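Local coordinates for protein iron aquisition yersiniabactin synthesis enzyme, YbtT (Escherichia coli, PDB 6BA9) that acts as a low-specificity type II thioesterase that maintains production of the metallophore yersiniabactin, probably by hydrolysing thioesters on the assembly line, at residues A23-S27 against G50-L54. The protein carries 1 engineered substitution. Numbering follows the deposited sequence.
Sequences AGGSS and GRDRL
Arg51 and Asp52 reach across to the glycine-serine run Gly24-Ser27, joining two loops of the alpha/beta-hydrolase fold that follow the neighbouring parallel strands 16-20 and 42-46. At the start of 50-54, Gly50 and Arg51 both face Leu54 in a G1 beta bulge. Gly50 suits its first position because at its backbone angles a CB would jam against the preceding carbonyl O. Arg51 is long enough to span the gap, its chain bent at chi2 and chi3, and the edge of its guanidinium faces the CA of Gly24, whose positive phi (78°) suits glycine. Its CD sits 3.4 Å from Gly25 O, and NH1 adds a weak hydrogen bond to that same oxygen, also at 3.4 Å. The stronger partner of NH1 is Asp168 of helix 155-174, whose OD2 also accepts from Gly24 N, so one carboxylate oxygen ties the guanidinium and the glycine loop to that helix. NH2 donates to Pro49 O, which helps fix the rotation of the group.

Asp52 follows with positive phi and CG anti to its carbonyl carbon, a combination that carries the short carboxylate to Ser26 and Ser27. Ser26 CB packs 3.5 Å from Asp52 OD2. OD2 also accepts a hydrogen bond from Ser27 N at 2.9 Å, nearly straight at 165°, on its syn side and 22° out of the carboxylate plane. Serine suits position 26 through its hydroxyl, which reaches a water shared with Asp52: OD1 accepts from this water, 2.8 Å away, which also hydrogen-bonds to Ser27 OG at 3.2 Å.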
# COMPACT_ATOMS: atom_id res chain seq x y z
N ALA A 23 -6.48 -0.19 -3.25
CA ALA A 23 -7.35 -0.95 -4.15
C ALA A 23 -7.87 -0.04 -5.25
O ALA A 23 -8.28 1.10 -5.00
CB ALA A 23 -8.54 -1.52 -3.37
N GLY A 24 -7.82 -0.54 -6.48
CA GLY A 24 -8.13 0.26 -7.64
C GLY A 24 -7.01 1.18 -8.06
O GLY A 24 -7.16 1.90 -9.06
N GLY A 25 -5.90 1.19 -7.34
CA GLY A 25 -4.79 2.05 -7.70
C GLY A 25 -4.09 1.58 -8.97
O GLY A 25 -4.13 0.41 -9.36
N SER A 26 -3.40 2.53 -9.60
CA SER A 26 -2.62 2.29 -10.81
C SER A 26 -1.67 3.46 -10.95
O SER A 26 -1.72 4.40 -10.17
CB SER A 26 -3.52 2.15 -12.04
OG SER A 26 -4.17 3.38 -12.32
N SER A 27 -0.80 3.40 -11.96
CA SER A 27 0.25 4.42 -12.03
C SER A 27 -0.31 5.83 -12.18
O SER A 27 0.27 6.78 -11.63
CB SER A 27 1.26 4.10 -13.14
OG SER A 27 0.64 4.12 -14.40
N GLY A 50 -3.19 -6.96 -13.98
CA GLY A 50 -4.44 -6.67 -14.64
C GLY A 50 -4.54 -5.27 -15.22
O GLY A 50 -5.57 -4.96 -15.83
N ARG A 51 -3.55 -4.42 -15.02
CA ARG A 51 -3.61 -3.05 -15.50
C ARG A 51 -2.21 -2.58 -15.84
O ARG A 51 -1.21 -3.24 -15.52
CB ARG A 51 -4.21 -2.12 -14.44
CG ARG A 51 -3.30 -1.90 -13.23
CD ARG A 51 -4.07 -1.88 -11.89
NE ARG A 51 -4.50 -3.22 -11.50
CZ ARG A 51 -5.34 -3.49 -10.50
NH1 ARG A 51 -5.88 -2.50 -9.78
NH2 ARG A 51 -5.66 -4.74 -10.25
N ASP A 52 -2.13 -1.41 -16.46
CA ASP A 52 -0.86 -0.77 -16.82
C ASP A 52 -0.06 -1.76 -17.68
O ASP A 52 -0.66 -2.38 -18.58
CB ASP A 52 -0.15 -0.23 -15.59
CG ASP A 52 -0.94 0.85 -14.88
OD1 ASP A 52 -1.82 1.51 -15.48
OD2 ASP A 52 -0.68 1.05 -13.67
N ARG A 53 1.23 -1.97 -17.43
CA ARG A 53 2.02 -2.89 -18.25
C ARG A 53 1.63 -4.34 -18.03
O ARG A 53 2.13 -5.22 -18.75
CB ARG A 53 3.51 -2.74 -17.93
CG ARG A 53 4.03 -1.36 -18.21
CD ARG A 53 5.45 -1.18 -17.72
NE ARG A 53 5.90 0.19 -17.95
CZ ARG A 53 7.08 0.68 -17.58
NH1 ARG A 53 7.96 -0.09 -16.95
NH2 ARG A 53 7.37 1.95 -17.85
N LEU A 54 0.79 -4.63 -17.03
CA LEU A 54 0.35 -5.97 -16.68
C LEU A 54 -1.10 -6.22 -17.07
O LEU A 54 -1.76 -7.10 -16.51
CB LEU A 54 0.55 -6.23 -15.19
CG LEU A 54 1.99 -6.05 -14.69
CD1 LEU A 54 2.06 -6.44 -13.21
CD2 LEU A 54 3.03 -6.82 -15.49
O HOH W 1 -2.50 4.09 -14.81